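Local coordinates for protein endo-beta-1,4-glucanase (cellulase B) (Bacillus halodurans, PDB 4V2X) that cleaves internal beta-1,4 linkages of glucans, its catalytic module being joined to Ig-like and CBM46 modules, the latter contributing to hydrolysis of xyloglucan and beta-1,3-1,4-glucans, at residues E296-F301 and N349-T354; V195-F200 and H272-W277. One frame throughout, in Å; residues are numbered along the deposited sequence.

Contact 1 (E296-F301 and N349-T354); sequences EIIEAF and NERDIT
The guanidinium of Arg351 is gripped by several groups as it reaches across to helix 291-309 beside Phe301: NH2 forms a salt bridge with Asp302 OD1, of the residue directly after Phe301, and NH1 hydrogen-bonds to the backbone oxygen of His347. Its stem does the touching on the way. CG stands anti to the carbonyl carbon (chi1 -66°), and the chain then runs extended to NE, which carries CD to 3.4 Å from Phe301 O and 3.7 Å from Phe301 CB. Beyond it, NH2 rests 4.0 Å from CG2 of Ile298, the methyl branch reaching it obliquely. The contact belongs to the outer layer of the (beta/alpha)8 barrel, where helix 334-350 stops beside helix 291-309. A Schellman motif ends the former: Asp352, with positive phi, is its C-prime residue, Asp352 N bonds to Asn349 O and Ile353 N to Leu348 O. This turn sends the chain into strand 354-357 and turns Ile353 toward helix 291-309, so that its CD1 meets Phe301 CD1 at 3.7 Å, the two side chains crossing at about a right angle. Leu317 and Leu348 pack against both. With Arg351 cut back to an alanine, the Asp302 carboxylate would probably lose this salt-bridge partner and Phe301 the apolar stem beside it.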
ATOM      1  N   GLU A 296      12.467  21.685 -13.130  1.00 13.23           N
ATOM      2  CA  GLU A 296      11.787  20.393 -13.122  1.00 13.35           C
ATOM      3  C   GLU A 296      12.797  19.246 -13.095  1.00 12.62           C
ATOM      4  O   GLU A 296      12.607  18.266 -12.372  1.00 12.35           O
ATOM      5  CB  GLU A 296      10.832  20.215 -14.301  1.00 13.16           C
ATOM      6  CG  GLU A 296       9.986  18.961 -14.126  1.00 13.68           C
ATOM      7  CD  GLU A 296       8.988  18.733 -15.233  1.00 13.64           C
ATOM      8  OE1 GLU A 296       9.346  18.044 -16.211  1.00 14.28           O
ATOM      9  OE2 GLU A 296       7.837  19.207 -15.108  1.00 14.45           O
ATOM     10  N   ILE A 297      13.848  19.366 -13.899  1.00 13.03           N
ATOM     11  CA  ILE A 297      14.908  18.360 -13.947  1.00 12.00           C
ATOM     12  C   ILE A 297      15.595  18.216 -12.590  1.00 13.05           C
ATOM     13  O   ILE A 297      15.755  17.106 -12.078  1.00 12.04           O
ATOM     14  CB  ILE A 297      15.944  18.701 -15.046  1.00 12.29           C
ATOM     15  CG1 ILE A 297      15.340  18.403 -16.421  1.00 11.94           C
ATOM     16  CG2 ILE A 297      17.236  17.911 -14.868  1.00 12.37           C
ATOM     17  CD1 ILE A 297      16.077  19.069 -17.569  1.00 12.42           C
ATOM     18  N   ILE A 298      15.982  19.342 -12.001  1.00 12.59           N
ATOM     19  CA  ILE A 298      16.664  19.312 -10.712  1.00 13.69           C
ATOM     20  C   ILE A 298      15.760  18.690  -9.650  1.00 14.09           C
ATOM     21  O   ILE A 298      16.184  17.792  -8.932  1.00 14.17           O
ATOM     22  CB  ILE A 298      17.157  20.717 -10.283  1.00 14.36           C
ATOM     23  CG1 ILE A 298      18.283  21.184 -11.215  1.00 15.11           C
ATOM     24  CG2 ILE A 298      17.652  20.698  -8.843  1.00 14.64           C
ATOM     25  CD1 ILE A 298      18.589  22.666 -11.123  1.00 15.66           C
ATOM     26  N   GLU A 299      14.513  19.147  -9.571  1.00 14.78           N
ATOM     27  CA  GLU A 299      13.597  18.682  -8.528  1.00 15.62           C
ATOM     28  C   GLU A 299      13.270  17.212  -8.701  1.00 14.40           C
ATOM     29  O   GLU A 299      13.319  16.441  -7.739  1.00 13.63           O
ATOM     30  CB  GLU A 299      12.311  19.508  -8.521  1.00 18.14           C
ATOM     31  CG  GLU A 299      12.520  20.937  -8.050  1.00 22.53           C
ATOM     32  CD  GLU A 299      11.293  21.817  -8.218  1.00 29.25           C
ATOM     33  OE1 GLU A 299      10.271  21.359  -8.779  1.00 32.81           O
ATOM     34  OE2 GLU A 299      11.359  22.987  -7.784  1.00 36.41           O
ATOM     35  N   ALA A 300      12.939  16.824  -9.926  1.00 13.22           N
ATOM     36  CA  ALA A 300      12.571  15.442 -10.210  1.00 13.32           C
ATOM     37  C   ALA A 300      13.716  14.484  -9.909  1.00 12.78           C
ATOM     38  O   ALA A 300      13.541  13.479  -9.223  1.00 13.23           O
ATOM     39  CB  ALA A 300      12.120  15.294 -11.654  1.00 13.45           C
ATOM     40  N   PHE A 301      14.904  14.792 -10.402  1.00 12.15           N
ATOM     41  CA  PHE A 301      15.995  13.866 -10.216  1.00 12.01           C
ATOM     42  C   PHE A 301      16.613  13.960  -8.832  1.00 12.29           C
ATOM     43  O   PHE A 301      17.187  12.998  -8.367  1.00 12.57           O
ATOM     44  CB  PHE A 301      16.957  13.943 -11.396  1.00 12.19           C
ATOM     45  CG  PHE A 301      16.328  13.427 -12.655  1.00 11.47           C
ATOM     46  CD1 PHE A 301      16.050  12.073 -12.785  1.00 12.46           C
ATOM     47  CD2 PHE A 301      15.916  14.292 -13.662  1.00 12.24           C
ATOM     48  CE1 PHE A 301      15.423  11.583 -13.910  1.00 12.66           C
ATOM     49  CE2 PHE A 301      15.280  13.810 -14.791  1.00 11.85           C
ATOM     50  CZ  PHE A 301      15.043  12.452 -14.922  1.00 12.49           C
ATOM     51  N   ASN A 349      24.248  12.611 -14.683  1.00 12.29           N
ATOM     52  CA  ASN A 349      25.604  12.202 -14.314  1.00 12.91           C
ATOM     53  C   ASN A 349      25.899  12.493 -12.855  1.00 13.78           C
ATOM     54  O   ASN A 349      26.460  11.654 -12.149  1.00 13.37           O
ATOM     55  CB  ASN A 349      26.651  12.901 -15.190  1.00 13.71           C
ATOM     56  CG  ASN A 349      26.697  12.354 -16.601  1.00 13.92           C
ATOM     57  OD1 ASN A 349      26.260  11.242 -16.870  1.00 16.26           O
ATOM     58  ND2 ASN A 349      27.231  13.142 -17.512  1.00 14.59           N
ATOM     59  N   GLU A 350      25.525  13.693 -12.417  1.00 13.79           N
ATOM     60  CA  GLU A 350      25.712  14.110 -11.034  1.00 14.54           C
ATOM     61  C   GLU A 350      25.038  13.140 -10.069  1.00 14.39           C
ATOM     62  O   GLU A 350      25.524  12.924  -8.962  1.00 15.66           O
ATOM     63  CB  GLU A 350      25.149  15.514 -10.819  1.00 15.69           C
ATOM     64  CG  GLU A 350      26.014  16.621 -11.391  1.00 17.14           C
ATOM     65  CD  GLU A 350      27.309  16.798 -10.621  1.00 20.37           C
ATOM     66  OE1 GLU A 350      27.255  16.838  -9.371  1.00 20.73           O
ATOM     67  OE2 GLU A 350      28.373  16.894 -11.265  1.00 22.42           O
ATOM     68  N   ARG A 351      23.917  12.565 -10.496  1.00 13.08           N
ATOM     69  CA  ARG A 351      23.115  11.694  -9.638  1.00 13.42           C
ATOM     70  C   ARG A 351      23.265  10.201  -9.963  1.00 13.64           C
ATOM     71  O   ARG A 351      22.486   9.378  -9.482  1.00 13.82           O
ATOM     72  CB  ARG A 351      21.655  12.155  -9.710  1.00 13.11           C
ATOM     73  CG  ARG A 351      21.465  13.542  -9.096  1.00 13.03           C
ATOM     74  CD  ARG A 351      20.158  14.189  -9.527  1.00 13.60           C
ATOM     75  NE  ARG A 351      20.010  15.553  -9.008  1.00 13.82           N
ATOM     76  CZ  ARG A 351      20.634  16.623  -9.496  1.00 13.94           C
ATOM     77  NH1 ARG A 351      21.474  16.495 -10.517  1.00 13.57           N
ATOM     78  NH2 ARG A 351      20.437  17.824  -8.945  1.00 15.27           N
ATOM     79  N   ASP A 352      24.268   9.849 -10.766  1.00 14.25           N
ATOM     80  CA  ASP A 352      24.598   8.443 -11.032  1.00 15.88           C
ATOM     81  C   ASP A 352      23.453   7.688 -11.704  1.00 15.04           C
ATOM     82  O   ASP A 352      23.294   6.484 -11.501  1.00 14.59           O
ATOM     83  CB  ASP A 352      24.979   7.736  -9.716  1.00 18.77           C
ATOM     84  CG  ASP A 352      25.818   6.477  -9.927  1.00 22.79           C
ATOM     85  OD1 ASP A 352      26.586   6.401 -10.910  1.00 25.57           O
ATOM     86  OD2 ASP A 352      25.720   5.560  -9.083  1.00 26.67           O
ATOM     87  N   ILE A 353      22.659   8.391 -12.508  1.00 14.01           N
ATOM     88  CA  ILE A 353      21.506   7.776 -13.156  1.00 13.93           C
ATOM     89  C   ILE A 353      21.887   7.354 -14.572  1.00 13.61           C
ATOM     90  O   ILE A 353      22.327   8.166 -15.386  1.00 13.83           O
ATOM     91  CB  ILE A 353      20.295   8.732 -13.154  1.00 14.48           C
ATOM     92  CG1 ILE A 353      19.786   8.914 -11.713  1.00 14.57           C
ATOM     93  CG2 ILE A 353      19.175   8.183 -14.039  1.00 14.58           C
ATOM     94  CD1 ILE A 353      18.837  10.079 -11.517  1.00 14.66           C
ATOM     95  N   THR A 354      21.727   6.068 -14.863  1.00 13.74           N
ATOM     96  CA  THR A 354      21.957   5.567 -16.211  1.00 13.43           C
ATOM     97  C   THR A 354      20.765   5.937 -17.097  1.00 12.97           C
ATOM     98  O   THR A 354      19.620   5.782 -16.690  1.00 13.60           O
ATOM     99  CB  THR A 354      22.210   4.050 -16.190  1.00 13.88           C
ATOM    100  OG1 THR A 354      23.537   3.821 -15.688  1.00 14.22           O
ATOM    101  CG2 THR A 354      22.073   3.435 -17.573  1.00 14.47           C
TER

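Contact 2 (V195-F200 and H272-W277); sequences VNEPKF and HYYGFW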
ATOM      1  N   VAL A 195       6.903  -4.158 -16.893  1.00 12.57           N
ATOM      2  CA  VAL A 195       5.882  -3.569 -17.761  1.00 12.26           C
ATOM      3  C   VAL A 195       6.243  -2.117 -18.047  1.00 11.88           C
ATOM      4  O   VAL A 195       6.697  -1.400 -17.154  1.00 12.78           O
ATOM      5  CB  VAL A 195       4.468  -3.654 -17.130  1.00 13.25           C
ATOM      6  CG1 VAL A 195       4.432  -3.040 -15.740  1.00 13.28           C
ATOM      7  CG2 VAL A 195       3.424  -2.979 -18.023  1.00 14.05           C
ATOM      8  N   ASN A 196       6.042  -1.685 -19.287  1.00 11.04           N
ATOM      9  CA  ASN A 196       6.295  -0.290 -19.654  1.00 10.76           C
ATOM     10  C   ASN A 196       5.193   0.663 -19.183  1.00 10.66           C
ATOM     11  O   ASN A 196       4.019   0.409 -19.416  1.00 11.47           O
ATOM     12  CB  ASN A 196       6.403  -0.166 -21.167  1.00 10.94           C
ATOM     13  CG  ASN A 196       6.838   1.215 -21.600  1.00 10.63           C
ATOM     14  OD1 ASN A 196       7.915   1.664 -21.231  1.00 10.61           O
ATOM     15  ND2 ASN A 196       6.015   1.887 -22.390  1.00 10.65           N
ATOM     16  N   GLU A 197       5.577   1.765 -18.542  1.00 10.53           N
ATOM     17  CA  GLU A 197       4.653   2.875 -18.255  1.00 10.73           C
ATOM     18  C   GLU A 197       3.276   2.406 -17.757  1.00 10.52           C
ATOM     19  O   GLU A 197       2.238   2.736 -18.343  1.00 10.63           O
ATOM     20  CB  GLU A 197       4.513   3.760 -19.506  1.00 11.37           C
ATOM     21  CG  GLU A 197       5.845   4.371 -19.925  1.00 11.87           C
ATOM     22  CD  GLU A 197       5.788   5.338 -21.097  1.00 13.24           C
ATOM     23  OE1 GLU A 197       4.785   5.384 -21.835  1.00 13.87           O
ATOM     24  OE2 GLU A 197       6.792   6.067 -21.281  1.00 13.59           O
ATOM     25  N   PRO A 198       3.255   1.625 -16.666  1.00 10.49           N
ATOM     26  CA  PRO A 198       1.990   1.060 -16.201  1.00 11.01           C
ATOM     27  C   PRO A 198       0.978   2.105 -15.748  1.00 11.36           C
ATOM     28  O   PRO A 198       1.342   3.100 -15.134  1.00 11.13           O
ATOM     29  CB  PRO A 198       2.411   0.177 -15.020  1.00 10.95           C
ATOM     30  CG  PRO A 198       3.724   0.721 -14.587  1.00 10.64           C
ATOM     31  CD  PRO A 198       4.389   1.170 -15.848  1.00 10.56           C
ATOM     32  N   LYS A 199      -0.284   1.874 -16.086  1.00 11.95           N
ATOM     33  CA  LYS A 199      -1.385   2.678 -15.564  1.00 14.04           C
ATOM     34  C   LYS A 199      -2.666   1.867 -15.702  1.00 14.57           C
ATOM     35  O   LYS A 199      -2.668   0.825 -16.360  1.00 13.50           O
ATOM     36  CB  LYS A 199      -1.488   4.020 -16.286  1.00 15.16           C
ATOM     37  CG  LYS A 199      -1.780   3.943 -17.772  1.00 16.89           C
ATOM     38  CD  LYS A 199      -1.719   5.323 -18.404  1.00 18.37           C
ATOM     39  CE  LYS A 199      -2.346   5.341 -19.788  1.00 20.29           C
ATOM     40  NZ  LYS A 199      -1.816   4.294 -20.701  1.00 21.72           N
ATOM     41  N   PHE A 200      -3.737   2.326 -15.060  1.00 14.27           N
ATOM     42  CA  PHE A 200      -4.967   1.530 -14.981  1.00 15.88           C
ATOM     43  C   PHE A 200      -6.198   2.332 -15.341  1.00 19.63           C
ATOM     44  O   PHE A 200      -7.306   2.056 -14.885  1.00 21.72           O
ATOM     45  CB  PHE A 200      -5.060   0.869 -13.607  1.00 15.64           C
ATOM     46  CG  PHE A 200      -3.918  -0.039 -13.346  1.00 15.46           C
ATOM     47  CD1 PHE A 200      -3.934  -1.344 -13.823  1.00 15.45           C
ATOM     48  CD2 PHE A 200      -2.769   0.433 -12.725  1.00 15.69           C
ATOM     49  CE1 PHE A 200      -2.848  -2.176 -13.645  1.00 16.03           C
ATOM     50  CE2 PHE A 200      -1.676  -0.393 -12.550  1.00 15.48           C
ATOM     51  CZ  PHE A 200      -1.717  -1.702 -13.001  1.00 15.83           C
ATOM     52  N   HIS A 272      10.846   7.339 -16.576  1.00  9.90           N
ATOM     53  CA  HIS A 272      11.061   7.934 -17.893  1.00 10.10           C
ATOM     54  C   HIS A 272      10.963   9.448 -17.766  1.00  9.97           C
ATOM     55  O   HIS A 272      10.404   9.961 -16.786  1.00 10.95           O
ATOM     56  CB  HIS A 272      10.014   7.463 -18.882  1.00 10.38           C
ATOM     57  CG  HIS A 272      10.071   5.998 -19.175  1.00  9.79           C
ATOM     58  ND1 HIS A 272       9.129   5.367 -19.952  1.00 10.07           N
ATOM     59  CD2 HIS A 272      10.963   5.045 -18.813  1.00  9.79           C
ATOM     60  CE1 HIS A 272       9.432   4.083 -20.051  1.00 10.40           C
ATOM     61  NE2 HIS A 272      10.540   3.862 -19.367  1.00 10.19           N
ATOM     62  N   TYR A 273      11.486  10.173 -18.751  1.00  9.92           N
ATOM     63  CA  TYR A 273      11.457  11.632 -18.680  1.00 10.29           C
ATOM     64  C   TYR A 273      11.511  12.274 -20.056  1.00 10.54           C
ATOM     65  O   TYR A 273      12.412  11.993 -20.847  1.00 11.31           O
ATOM     66  CB  TYR A 273      12.608  12.170 -17.813  1.00 10.72           C
ATOM     67  CG  TYR A 273      12.424  13.632 -17.480  1.00 10.87           C
ATOM     68  CD1 TYR A 273      11.453  14.037 -16.570  1.00 11.41           C
ATOM     69  CD2 TYR A 273      13.183  14.612 -18.107  1.00 11.54           C
ATOM     70  CE1 TYR A 273      11.254  15.379 -16.277  1.00 11.59           C
ATOM     71  CE2 TYR A 273      12.996  15.949 -17.820  1.00 11.73           C
ATOM     72  CZ  TYR A 273      12.033  16.332 -16.909  1.00 11.58           C
ATOM     73  OH  TYR A 273      11.837  17.664 -16.638  1.00 13.11           O
ATOM     74  N   TYR A 274      10.528  13.129 -20.329  1.00 11.07           N
ATOM     75  CA  TYR A 274      10.388  13.753 -21.642  1.00 12.03           C
ATOM     76  C   TYR A 274      10.336  15.293 -21.594  1.00 11.41           C
ATOM     77  O   TYR A 274       9.982  15.940 -22.575  1.00 12.43           O
ATOM     78  CB  TYR A 274       9.181  13.160 -22.364  1.00 13.16           C
ATOM     79  CG  TYR A 274       9.485  11.787 -22.914  1.00 15.15           C
ATOM     80  CD1 TYR A 274      10.091  11.640 -24.154  1.00 17.17           C
ATOM     81  CD2 TYR A 274       9.181  10.637 -22.193  1.00 16.62           C
ATOM     82  CE1 TYR A 274      10.385  10.388 -24.667  1.00 17.56           C
ATOM     83  CE2 TYR A 274       9.473   9.380 -22.699  1.00 16.00           C
ATOM     84  CZ  TYR A 274      10.067   9.265 -23.940  1.00 18.08           C
ATOM     85  OH  TYR A 274      10.357   8.031 -24.479  1.00 18.75           O
ATOM     86  N   GLY A 275      10.753  15.859 -20.468  1.00 10.58           N
ATOM     87  CA  GLY A 275      10.907  17.308 -20.325  1.00 10.74           C
ATOM     88  C   GLY A 275       9.683  17.983 -19.743  1.00 10.78           C
ATOM     89  O   GLY A 275       8.570  17.446 -19.791  1.00 11.24           O
ATOM     90  N   PHE A 276       9.896  19.174 -19.189  1.00 10.83           N
ATOM     91  CA  PHE A 276       8.810  20.039 -18.731  1.00 11.52           C
ATOM     92  C   PHE A 276       7.805  20.171 -19.865  1.00 11.21           C
ATOM     93  O   PHE A 276       8.157  20.545 -20.989  1.00 10.65           O
ATOM     94  CB  PHE A 276       9.385  21.390 -18.312  1.00 11.71           C
ATOM     95  CG  PHE A 276       8.354  22.444 -17.996  1.00 12.52           C
ATOM     96  CD1 PHE A 276       7.466  22.289 -16.937  1.00 12.51           C
ATOM     97  CD2 PHE A 276       8.305  23.624 -18.735  1.00 12.84           C
ATOM     98  CE1 PHE A 276       6.540  23.275 -16.642  1.00 13.31           C
ATOM     99  CE2 PHE A 276       7.384  24.609 -18.437  1.00 12.92           C
ATOM    100  CZ  PHE A 276       6.497  24.434 -17.390  1.00 12.73           C
ATOM    101  N   TRP A 277       6.556  19.818 -19.589  1.00 11.16           N
ATOM    102  CA  TRP A 277       5.616  19.550 -20.672  1.00 11.60           C
ATOM    103  C   TRP A 277       5.487  20.679 -21.710  1.00 11.12           C
ATOM    104  O   TRP A 277       5.613  20.429 -22.911  1.00 11.29           O
ATOM    105  CB  TRP A 277       4.244  19.111 -20.132  1.00 12.86           C
ATOM    106  CG  TRP A 277       3.294  18.880 -21.226  1.00 13.25           C
ATOM    107  CD1 TRP A 277       3.266  17.813 -22.094  1.00 14.07           C
ATOM    108  CD2 TRP A 277       2.241  19.749 -21.628  1.00 14.23           C
ATOM    109  NE1 TRP A 277       2.259  17.981 -23.007  1.00 15.11           N
ATOM    110  CE2 TRP A 277       1.612  19.158 -22.743  1.00 14.82           C
ATOM    111  CE3 TRP A 277       1.764  20.975 -21.154  1.00 14.84           C
ATOM    112  CZ2 TRP A 277       0.520  19.747 -23.380  1.00 15.77           C
ATOM    113  CZ3 TRP A 277       0.687  21.554 -21.786  1.00 15.88           C
ATOM    114  CH2 TRP A 277       0.082  20.946 -22.888  1.00 16.16           C
TER
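A histidine-carboxylate hydrogen bond joins the loop after the fourth strand, 190-193, to the end of the sixth strand, 267-273, at the C-terminal mouth of the barrel. His272 ND1 donates to Glu197 OE2 over 2.8 Å, with an N-H...O angle of 162°. The acceptor lies in the imidazole plane and offers its anti lone pair, the one turned away from OE1, while the carboxylate plane is inclined 55° to the ring. Glu197 gets there by running extended beyond CG (chi2 -176°), and its CG passes 3.4 Å from His272 ND1, so the chain lies against the same corner of the ring that it bonds. Next to this bond, Asn196 OD1 comes to the ring edge, also in plane, 3.1 Å from His272 CE1; this is a close approach to a ring C-H, and the oxygen's stronger partner is Arg107 NH2. Between them, the bond to ND1 and the amide oxygen at CE1 are likely to fix the rotation of the imidazole. In family 5 glycosidases the Asn-Glu-Pro sequence after the fourth strand lines the substrate cleft, and a bound cacodylate ion, probably from the crystallisation liquor, lies about 3 Å from the Glu197 side chain, consistent with a pocket here. Glu319, at the end of strand 315-320, packs on Asn196 and His272 and bonds to Tyr274 OH, bringing the seventh strand into the cluster, while Pro198 and Phe200, further along the same loop, pack against helix 209-227.

Both contacts belong to the family 5 catalytic barrel, their centres 16 Å apart, and they come in series: contact 2 closes at 272-277 before contact 1 opens at 296-301. Contact 2 lies at the C-terminal mouth, among loops; contact 1 lies in the surrounding helical layer, where the chain enters the eighth strand. Helix 291-309 joins them. Glu296 OE1 approaches Tyr273 OH to 2.6 Å, a probable hydrogen bond, and the Tyr273 ring meets that of Phe301 edge-to-face. Thus the residue following His272 at the end of the sixth strand is tied to the helix packed outside it, linking the mouth of the barrel with its outer shell.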